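Coronin (Toxoplasma gondii, PDB 4OZU) probably binds actin filaments, this chain being the seven-bladed WD40 beta-propeller domain of a longer protein. Local coordinates at residues A47-V52 / G56-L61; L187-T190 / L196-V199; F275-G280 / I387-V392; C292-Y297 / I347-P352. All coordinates share one frame; numbering follows the deposited sequence.

Contact 1: residues A47-V52 / G56-L61; sequences AAPWDV and GVLGIL
Leu-58 overlaps two residues of the neighbouring strand: its CD2 lies 3.8 Å from Ala-47 CB, and its CD1 lies 3.8 Å from the ring carbon CD of Pro-49. The segments are the two arms of an antiparallel beta hairpin, strands 45-49 and 58-62, within one blade of the WD40 beta-propeller. With chi1 at -152°, Leu-58 holds CG far from its own backbone N, and the side chain runs beside the proline in the same direction. Ile-60 CD1 reaches the same Ala-47 methyl. Thr-85 of strand 82-87 covers this face at both Ala-47 and Leu-58. On the face of Ala-48, the Trp-50 ring approaches Gly-59 obliquely, Trp-50 CE3 standing 3.9 Å from Gly-59 CA, while Lys-74 makes a cation-pi contact with the indole.

Ala-48 and Gly-59 exchange a pair of backbone hydrogen bonds. Trp-50 N then donates to Val-57 O over 2.7 Å, almost straight at 170°. Beyond that point a water joins the arms in place of a direct bond, donating to Trp-50 O at 2.7 Å and accepting from Val-57 N at 2.8 Å. Next to it the two valines cross at about a right angle, Val-52 CG2 to Val-57 CG2 at 3.5 Å.

Contact 2: residues L187-T190 / L196-V199; sequences LACT and LNIV
Asn-197 sits opposite Cys-189, and its CB is the first atom to touch, 3.8 Å from Cys-189 SG. Further out, CG passes Cys-189 O at 4.2 Å, its chi1 of -46° setting it beside the backbone N and away from the carbonyl carbon. At the tip the amide divides its contacts. ND2 stays 3.7 Å from Cys-189 O without a hydrogen bond to it and bonds weakly to Thr-191 OG1, whereas OD1 is hydrogen-bonded to Ser-209 OG in the next strand of the sheet. Phe-171 touches both Asn-197 and Cys-189 from a loop.

The backbone beneath identifies the motif: an antiparallel hairpin of strands 187-191 and 195-200, the two inner strands of a four-stranded propeller blade. Cys-189 with Asn-197 and Leu-187 with Val-199 are hydrogen-bonded pairs; the bond from Asn-197 N to Cys-189 O measures 2.8 Å, with an N-H...O angle of 175°. On the same face as the cysteine, Leu-187 and Val-199 both rest on Phe-157 of strand 154-159.

On the other face the side chains meet across the hairpin through carbon atoms. Ile-198 CD1 meets Ala-188 CB at 3.8 Å, and Leu-196 CD1 meets Thr-190 CG2 at 4.0 Å. Cys-221 of strand 220-223 lies against Ala-188, Thr-190 and Leu-196, while Thr-190 OG1 is hydrogen-bonded to Ser-177 OG and to Cys-219 O.

Contact 3: residues F275-G280 / I387-V392; sequences FDETTG and IRRRSV
Glu-277 and Arg-389 approach from opposite directions and meet end-on in a two-bond salt bridge that joins an inter-strand loop of one propeller blade to the C-terminal segment 387-392. The loop links strands 271-275 and 281-286; the C-terminal segment carries the short strand 389-390, which pairs with strand 367-368. Each terminal guanidinium nitrogen serves its own carboxylate oxygen: Arg-389 NH2 donates to Glu-277 OE1 and Arg-389 NH1 to Glu-277 OE2, both at 2.7 Å. The N-H...O angle is 178° for the first and nearly the same for the second. Both oxygens lie in the guanidinium plane, and each is met on its syn side, with the donor somewhat out of the carboxylate plane; the two flat groups are turned 25° from each other.

An extended chain from CG to NE carries the arginine across, while the glutamate bends at chi2 (88°) to present its carboxylate. Over one face of the guanidinium lies Ile-387 CD1, 3.6 Å above the plane and offset toward the rim.

The carboxylate is buried and gripped by further donors. Thr-278 OG1 reaches the anti side of Glu-277 OE2 at 2.8 Å, and Leu-227 N bonds to OE1, which together should fix its rotation and probably stabilise its negative charge. Arg-389 NH1 also donates to Pro-366 O.

Behind the glutamate, the loop is shaped by an Asx turn at Asp-276, whose carboxylate has a second charged partner in Lys-322. Asp-276 OD1 accepts from Thr-278 N at 2.9 Å, and Asp-276 OD2 takes the Thr-279 OG1 hydroxyl at 2.7 Å from above the carboxylate plane.

Contact 4: residues C292-Y297 / I347-P352; sequences CRYYQY and ISFIVP
The aromatic interaction between Tyr-294 and Phe-349 carries this contact. The rings form an offset edge-to-face pair, with the edge of Phe-349 turned to the face of Tyr-294, centroids 5.3 Å apart and planes at 77°. A chi1 of 37° sets Tyr-294 CG between the backbone N and the carbonyl carbon, from where the side chain crosses that of Phe-349 at a slant. The closest atoms are Tyr-294 CE1 and Phe-349 CE1, at 3.6 Å. Since Tyr-294 CA and Phe-349 CA are 10.0 Å apart, the backbones stay well separated and the rings alone span the gap. Tyr-283 meets both rings, each at about 50°, making a three-ring cluster.

Polar anchoring comes from outside the pair: Tyr-294 OH is hydrogen-bonded to Leu-15 O, just before strand 16-25, and Phe-349 packs on Ala-17 of that strand. Strand 16-25 lies beside strand 343-350 in one sheet, the closure of N- and C-terminal strands in a single blade that is characteristic of WD40 propellers. Tyr-294 belongs to the preceding blade, so the ring pair bridges adjacent blades at the closure. A disulfide between Cys-292 and Cys-285 of strand 281-286 has been observed; Cys-292 is modelled in two conformers, so the bond may not be formed in every copy.

No hydrogen bond crosses between the segments. Cohesion here therefore rests on dispersion and on the probable attraction of phenylalanine edge hydrogens for the tyrosine pi cloud, while the bonded hydroxyl satisfies the polar end of a buried ring.

How the contacts relate
From the N terminus, contact 1 comes first, closing a hairpin around three residues in an early blade; contact 2 does the same around five residues in a later blade, with its nearest atoms about 20 Å away. Both are local and stand in series with all that follows. Contact 3 closes a loop of 106 residues by bringing the C-terminal segment back to loop 275-280. Nested inside it, contact 4 closes a loop of 49 residues, joining strand 291-298 to the blade where the ring is sealed. Contacts 3 and 4 also touch: Gly-280 O lies 2.7 Å from Tyr-297 N, a probable hydrogen bond between loop and strand of one blade.

Contact 1: residues A47-V52 / G56-L61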
# COMPACT_ATOMS: atom_id res chain seq x y z
N ALA A 47 11.46 4.59 1.04
CA ALA A 47 11.40 5.69 0.08
C ALA A 47 10.56 6.81 0.67
O ALA A 47 9.45 6.57 1.14
CB ALA A 47 10.82 5.22 -1.25
N ALA A 48 11.08 8.03 0.64
CA ALA A 48 10.35 9.19 1.12
C ALA A 48 10.60 10.41 0.23
O ALA A 48 11.75 10.83 0.08
CB ALA A 48 10.74 9.50 2.56
N PRO A 49 9.54 10.95 -0.39
CA PRO A 49 9.71 12.18 -1.18
C PRO A 49 10.41 13.28 -0.39
O PRO A 49 10.06 13.54 0.76
CB PRO A 49 8.27 12.57 -1.53
CG PRO A 49 7.54 11.27 -1.57
CD PRO A 49 8.17 10.41 -0.52
N TRP A 50 11.41 13.90 -1.02
CA TRP A 50 12.29 14.85 -0.36
C TRP A 50 11.77 16.27 -0.53
O TRP A 50 11.04 16.56 -1.48
CB TRP A 50 13.71 14.72 -0.92
CG TRP A 50 14.78 15.01 0.08
CD1 TRP A 50 15.67 16.05 0.06
CD2 TRP A 50 15.09 14.25 1.25
NE1 TRP A 50 16.51 15.98 1.14
CE2 TRP A 50 16.18 14.88 1.89
CE3 TRP A 50 14.56 13.08 1.82
CZ2 TRP A 50 16.74 14.39 3.07
CZ3 TRP A 50 15.12 12.60 2.99
CH2 TRP A 50 16.19 13.26 3.60
N ASP A 51 12.13 17.14 0.40
CA ASP A 51 11.72 18.54 0.35
C ASP A 51 12.69 19.35 -0.50
O ASP A 51 13.66 19.91 0.01
CB ASP A 51 11.65 19.11 1.77
CG ASP A 51 11.24 20.57 1.79
OD1 ASP A 51 10.58 21.02 0.84
OD2 ASP A 51 11.58 21.26 2.77
N VAL A 52 12.42 19.38 -1.80
CA VAL A 52 13.28 20.09 -2.75
C VAL A 52 12.44 20.97 -3.66
O VAL A 52 11.26 20.69 -3.90
CB VAL A 52 14.10 19.11 -3.62
CG1 VAL A 52 15.05 18.29 -2.76
CG2 VAL A 52 13.17 18.23 -4.46
N GLY A 56 10.56 16.39 -8.57
CA GLY A 56 10.43 15.54 -7.40
C GLY A 56 11.68 14.72 -7.17
O GLY A 56 12.31 14.22 -8.11
N VAL A 57 12.05 14.58 -5.91
CA VAL A 57 13.19 13.77 -5.51
C VAL A 57 12.74 12.82 -4.44
O VAL A 57 12.01 13.19 -3.52
CB VAL A 57 14.37 14.63 -5.00
CG1 VAL A 57 15.52 13.74 -4.52
CG2 VAL A 57 14.84 15.55 -6.08
N LEU A 58 13.18 11.57 -4.57
CA LEU A 58 12.93 10.53 -3.60
C LEU A 58 14.18 10.32 -2.76
O LEU A 58 15.27 10.13 -3.30
CB LEU A 58 12.54 9.24 -4.31
CG LEU A 58 11.63 8.23 -3.62
CD1 LEU A 58 10.30 8.85 -3.22
CD2 LEU A 58 11.42 7.06 -4.56
N GLY A 59 14.03 10.40 -1.44
CA GLY A 59 15.08 9.99 -0.54
C GLY A 59 14.99 8.49 -0.33
O GLY A 59 13.89 7.96 -0.15
N ILE A 60 16.13 7.81 -0.38
CA ILE A 60 16.18 6.37 -0.16
C ILE A 60 17.05 6.06 1.06
O ILE A 60 18.27 6.30 1.05
CB ILE A 60 16.71 5.61 -1.41
CG1 ILE A 60 15.80 5.84 -2.61
CG2 ILE A 60 16.83 4.11 -1.12
CD1 ILE A 60 14.39 5.29 -2.45
N LEU A 61 16.40 5.56 2.11
CA LEU A 61 17.07 5.23 3.36
C LEU A 61 17.12 3.72 3.52
O LEU A 61 16.26 3.01 3.00
CB LEU A 61 16.31 5.82 4.56
CG LEU A 61 16.27 7.34 4.76
CD1 LEU A 61 15.46 8.03 3.68
CD2 LEU A 61 15.70 7.63 6.13
O HOH W 1 10.44 15.87 -4.06

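Contact 2: residues L187-T190 / L196-V199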
# COMPACT_ATOMS: atom_id res chain seq x y z
N LEU A 187 -8.34 -5.68 -10.41
CA LEU A 187 -7.99 -4.42 -9.78
C LEU A 187 -9.28 -3.78 -9.28
O LEU A 187 -10.33 -3.93 -9.91
CB LEU A 187 -7.28 -3.50 -10.76
CG LEU A 187 -6.71 -2.20 -10.19
CD1 LEU A 187 -5.22 -2.31 -9.98
CD2 LEU A 187 -7.05 -1.07 -11.12
N ALA A 188 -9.21 -3.13 -8.12
CA ALA A 188 -10.31 -2.33 -7.62
C ALA A 188 -9.86 -0.89 -7.55
O ALA A 188 -8.71 -0.61 -7.20
CB ALA A 188 -10.79 -2.82 -6.28
N CYS A 189 -10.76 0.02 -7.90
CA CYS A 189 -10.45 1.44 -7.81
C CYS A 189 -11.66 2.23 -7.38
O CYS A 189 -12.80 1.81 -7.59
CB CYS A 189 -9.92 1.96 -9.15
SG CYS A 189 -11.04 1.75 -10.55
N THR A 190 -11.41 3.38 -6.76
CA THR A 190 -12.45 4.32 -6.41
C THR A 190 -12.31 5.56 -7.29
O THR A 190 -11.20 5.94 -7.66
CB THR A 190 -12.39 4.73 -4.94
OG1 THR A 190 -11.07 5.17 -4.62
CG2 THR A 190 -12.76 3.54 -4.04
N LEU A 196 -17.09 2.48 -6.55
CA LEU A 196 -16.06 1.46 -6.46
C LEU A 196 -16.17 0.60 -7.71
O LEU A 196 -17.24 0.05 -7.98
CB LEU A 196 -16.24 0.61 -5.20
CG LEU A 196 -15.34 -0.62 -5.08
CD1 LEU A 196 -13.89 -0.22 -4.85
CD2 LEU A 196 -15.84 -1.51 -3.98
N ASN A 197 -15.08 0.50 -8.47
CA ASN A 197 -15.08 -0.21 -9.74
C ASN A 197 -14.11 -1.37 -9.71
O ASN A 197 -13.00 -1.25 -9.19
CB ASN A 197 -14.71 0.74 -10.89
CG ASN A 197 -15.46 2.05 -10.82
OD1 ASN A 197 -16.66 2.12 -11.12
ND2 ASN A 197 -14.76 3.11 -10.44
N ILE A 198 -14.54 -2.49 -10.27
CA ILE A 198 -13.70 -3.68 -10.40
C ILE A 198 -13.31 -3.86 -11.86
O ILE A 198 -14.17 -3.84 -12.75
CB ILE A 198 -14.41 -4.95 -9.90
CG1 ILE A 198 -15.08 -4.71 -8.54
CG2 ILE A 198 -13.43 -6.10 -9.84
CD1 ILE A 198 -14.13 -4.29 -7.44
N VAL A 199 -12.01 -4.06 -12.09
CA VAL A 199 -11.46 -4.10 -13.45
C VAL A 199 -10.71 -5.39 -13.70
O VAL A 199 -9.87 -5.79 -12.88
CB VAL A 199 -10.50 -2.93 -13.70
CG1 VAL A 199 -9.97 -2.97 -15.12
CG2 VAL A 199 -11.20 -1.60 -13.42

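Contact 3: residues F275-G280 / I387-V392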
# COMPACT_ATOMS: atom_id res chain seq x y z
N PHE A 275 -4.26 -3.60 4.52
CA PHE A 275 -4.58 -4.97 4.89
C PHE A 275 -3.34 -5.85 4.99
O PHE A 275 -2.54 -5.93 4.07
CB PHE A 275 -5.55 -5.58 3.88
CG PHE A 275 -6.14 -6.90 4.30
CD1 PHE A 275 -6.75 -7.05 5.54
CD2 PHE A 275 -6.12 -7.99 3.44
CE1 PHE A 275 -7.31 -8.26 5.91
CE2 PHE A 275 -6.68 -9.20 3.81
CZ PHE A 275 -7.28 -9.34 5.04
N ASP A 276 -3.21 -6.49 6.15
CA ASP A 276 -2.24 -7.56 6.36
C ASP A 276 -2.93 -8.85 5.97
O ASP A 276 -3.71 -9.41 6.74
CB ASP A 276 -1.77 -7.57 7.83
CG ASP A 276 -0.88 -8.77 8.18
OD1 ASP A 276 -0.69 -9.67 7.33
OD2 ASP A 276 -0.40 -8.82 9.35
N GLU A 277 -2.66 -9.32 4.76
CA GLU A 277 -3.38 -10.45 4.19
C GLU A 277 -3.08 -11.75 4.95
O GLU A 277 -3.80 -12.73 4.81
CB GLU A 277 -3.02 -10.63 2.71
CG GLU A 277 -1.62 -11.19 2.47
CD GLU A 277 -1.59 -12.71 2.46
OE1 GLU A 277 -2.42 -13.32 1.76
OE2 GLU A 277 -0.73 -13.30 3.16
N THR A 278 -2.00 -11.73 5.72
CA THR A 278 -1.51 -12.93 6.38
C THR A 278 -2.18 -13.18 7.74
O THR A 278 -2.42 -14.33 8.11
CB THR A 278 0.02 -12.87 6.57
OG1 THR A 278 0.63 -12.36 5.37
CG2 THR A 278 0.58 -14.25 6.88
N THR A 279 -2.49 -12.10 8.47
CA THR A 279 -3.16 -12.21 9.77
C THR A 279 -4.59 -11.69 9.75
O THR A 279 -5.38 -12.02 10.64
CB THR A 279 -2.41 -11.43 10.87
OG1 THR A 279 -2.46 -10.03 10.59
CG2 THR A 279 -0.96 -11.89 10.99
N GLY A 280 -4.93 -10.88 8.76
CA GLY A 280 -6.23 -10.25 8.70
C GLY A 280 -6.32 -8.90 9.39
O GLY A 280 -7.40 -8.31 9.45
N ILE A 387 -0.29 -16.76 -4.90
CA ILE A 387 1.02 -16.19 -4.59
C ILE A 387 1.88 -17.19 -3.84
O ILE A 387 1.39 -18.06 -3.10
CB ILE A 387 0.93 -14.88 -3.77
CG1 ILE A 387 0.17 -15.09 -2.46
CG2 ILE A 387 0.30 -13.77 -4.59
CD1 ILE A 387 0.54 -14.06 -1.39
N ARG A 388 3.18 -17.09 -4.06
CA ARG A 388 4.11 -17.94 -3.37
C ARG A 388 4.33 -17.42 -1.96
O ARG A 388 4.33 -16.21 -1.72
CB ARG A 388 5.42 -18.03 -4.14
CG ARG A 388 5.29 -18.86 -5.41
CD ARG A 388 6.60 -19.02 -6.13
NE ARG A 388 6.45 -19.77 -7.37
CZ ARG A 388 7.44 -19.98 -8.24
NH1 ARG A 388 8.65 -19.50 -7.99
NH2 ARG A 388 7.22 -20.66 -9.35
N ARG A 389 4.51 -18.35 -1.03
CA ARG A 389 4.63 -18.05 0.39
C ARG A 389 5.85 -18.69 1.01
O ARG A 389 6.34 -19.72 0.55
CB ARG A 389 3.38 -18.51 1.13
CG ARG A 389 2.12 -17.84 0.67
CD ARG A 389 0.90 -18.32 1.43
NE ARG A 389 -0.27 -17.59 0.96
CZ ARG A 389 -0.63 -16.39 1.41
NH1 ARG A 389 0.06 -15.78 2.37
NH2 ARG A 389 -1.70 -15.80 0.89
N ARG A 390 6.34 -18.07 2.08
CA ARG A 390 7.48 -18.58 2.82
C ARG A 390 7.18 -18.53 4.30
O ARG A 390 6.76 -17.50 4.83
CB ARG A 390 8.74 -17.76 2.52
CG ARG A 390 9.98 -18.24 3.27
CD ARG A 390 11.18 -17.35 3.01
NE ARG A 390 11.76 -17.56 1.68
CZ ARG A 390 12.65 -18.50 1.39
NH1 ARG A 390 13.07 -19.35 2.33
NH2 ARG A 390 13.13 -18.61 0.16
N SER A 391 7.36 -19.66 4.98
CA SER A 391 7.29 -19.70 6.43
C SER A 391 8.62 -19.22 6.99
O SER A 391 9.63 -19.92 6.91
CB SER A 391 6.96 -21.10 6.94
OG SER A 391 5.56 -21.33 6.95
N VAL A 392 8.61 -18.02 7.54
CA VAL A 392 9.81 -17.39 8.06
C VAL A 392 9.97 -17.74 9.52
O VAL A 392 8.99 -17.79 10.26
CB VAL A 392 9.74 -15.85 7.92
CG1 VAL A 392 11.04 -15.20 8.37
CG2 VAL A 392 9.42 -15.46 6.50

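Contact 4: residues C292-Y297 / I347-P352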
# COMPACT_ATOMS: atom_id res chain seq x y z
N CYS A 292 -4.38 6.21 14.67
CA CYS A 292 -4.67 5.16 13.70
C CYS A 292 -5.36 4.01 14.42
O CYS A 292 -4.85 3.53 15.43
CB CYS A 292 -3.39 4.65 13.03
SG CYS A 292 -3.46 2.89 12.62
N ARG A 293 -6.51 3.57 13.92
CA ARG A 293 -7.18 2.43 14.54
C ARG A 293 -7.14 1.22 13.62
O ARG A 293 -6.98 1.34 12.40
CB ARG A 293 -8.62 2.77 14.91
CG ARG A 293 -9.51 3.19 13.77
CD ARG A 293 -10.90 3.53 14.30
NE ARG A 293 -11.49 2.41 15.02
CZ ARG A 293 -12.65 2.46 15.66
NH1 ARG A 293 -13.36 3.58 15.70
NH2 ARG A 293 -13.11 1.37 16.28
N TYR A 294 -7.27 0.05 14.23
CA TYR A 294 -7.19 -1.19 13.48
C TYR A 294 -8.18 -2.23 13.95
O TYR A 294 -8.67 -2.22 15.09
CB TYR A 294 -5.76 -1.74 13.53
CG TYR A 294 -5.05 -1.57 14.84
CD1 TYR A 294 -4.37 -0.39 15.12
CD2 TYR A 294 -5.01 -2.59 15.78
CE1 TYR A 294 -3.69 -0.23 16.32
CE2 TYR A 294 -4.34 -2.44 16.98
CZ TYR A 294 -3.68 -1.26 17.24
OH TYR A 294 -3.01 -1.10 18.43
N TYR A 295 -8.46 -3.13 13.01
CA TYR A 295 -9.47 -4.17 13.12
C TYR A 295 -8.82 -5.47 12.70
O TYR A 295 -7.80 -5.46 12.02
CB TYR A 295 -10.65 -3.87 12.20
CG TYR A 295 -11.29 -2.52 12.39
CD1 TYR A 295 -10.73 -1.37 11.85
CD2 TYR A 295 -12.47 -2.39 13.10
CE1 TYR A 295 -11.32 -0.13 12.03
CE2 TYR A 295 -13.07 -1.17 13.29
CZ TYR A 295 -12.49 -0.04 12.75
OH TYR A 295 -13.10 1.17 12.94
N GLN A 296 -9.42 -6.60 13.07
CA GLN A 296 -9.07 -7.86 12.43
C GLN A 296 -10.23 -8.40 11.64
O GLN A 296 -11.34 -8.52 12.15
CB GLN A 296 -8.62 -8.92 13.43
CG GLN A 296 -7.99 -10.10 12.70
CD GLN A 296 -7.64 -11.27 13.59
OE1 GLN A 296 -8.30 -11.53 14.60
NE2 GLN A 296 -6.60 -12.01 13.21
N TYR A 297 -9.95 -8.72 10.38
CA TYR A 297 -10.88 -9.44 9.53
C TYR A 297 -10.56 -10.92 9.69
O TYR A 297 -9.50 -11.38 9.26
CB TYR A 297 -10.73 -8.98 8.08
CG TYR A 297 -11.76 -9.50 7.10
CD1 TYR A 297 -13.11 -9.51 7.41
CD2 TYR A 297 -11.38 -9.92 5.83
CE1 TYR A 297 -14.05 -9.96 6.50
CE2 TYR A 297 -12.31 -10.38 4.92
CZ TYR A 297 -13.64 -10.39 5.25
OH TYR A 297 -14.55 -10.83 4.33
N ILE A 347 6.30 2.70 14.32
CA ILE A 347 5.31 2.22 15.27
C ILE A 347 5.15 0.72 15.07
O ILE A 347 4.71 0.28 14.01
CB ILE A 347 3.93 2.89 15.09
CG1 ILE A 347 4.04 4.41 14.95
CG2 ILE A 347 3.02 2.51 16.25
CD1 ILE A 347 4.53 5.12 16.17
N SER A 348 5.49 -0.06 16.09
CA SER A 348 5.31 -1.51 16.04
C SER A 348 3.90 -1.87 16.49
O SER A 348 3.35 -1.24 17.39
CB SER A 348 6.34 -2.23 16.92
OG SER A 348 7.64 -2.18 16.35
N PHE A 349 3.32 -2.89 15.86
CA PHE A 349 2.08 -3.48 16.33
C PHE A 349 2.38 -4.89 16.80
O PHE A 349 2.77 -5.76 16.01
CB PHE A 349 1.02 -3.43 15.23
CG PHE A 349 0.77 -2.03 14.74
CD1 PHE A 349 -0.13 -1.21 15.40
CD2 PHE A 349 1.47 -1.53 13.66
CE1 PHE A 349 -0.34 0.09 14.97
CE2 PHE A 349 1.26 -0.23 13.23
CZ PHE A 349 0.36 0.58 13.89
N ILE A 350 2.22 -5.08 18.10
CA ILE A 350 2.73 -6.24 18.82
C ILE A 350 1.62 -6.97 19.53
O ILE A 350 0.78 -6.36 20.19
CB ILE A 350 3.80 -5.80 19.84
CG1 ILE A 350 5.02 -5.24 19.11
CG2 ILE A 350 4.23 -6.95 20.72
CD1 ILE A 350 5.89 -4.37 19.95
N VAL A 351 1.60 -8.29 19.40
CA VAL A 351 0.70 -9.12 20.19
C VAL A 351 1.31 -9.34 21.57
O VAL A 351 2.42 -9.87 21.67
CB VAL A 351 0.45 -10.48 19.53
CG1 VAL A 351 -0.49 -11.33 20.39
CG2 VAL A 351 -0.12 -10.29 18.13
N PRO A 352 0.60 -8.94 22.64
CA PRO A 352 1.17 -9.14 23.97
C PRO A 352 1.18 -10.61 24.35
O PRO A 352 0.16 -11.29 24.25
CB PRO A 352 0.23 -8.35 24.89
CG PRO A 352 -1.06 -8.32 24.16
CD PRO A 352 -0.72 -8.29 22.70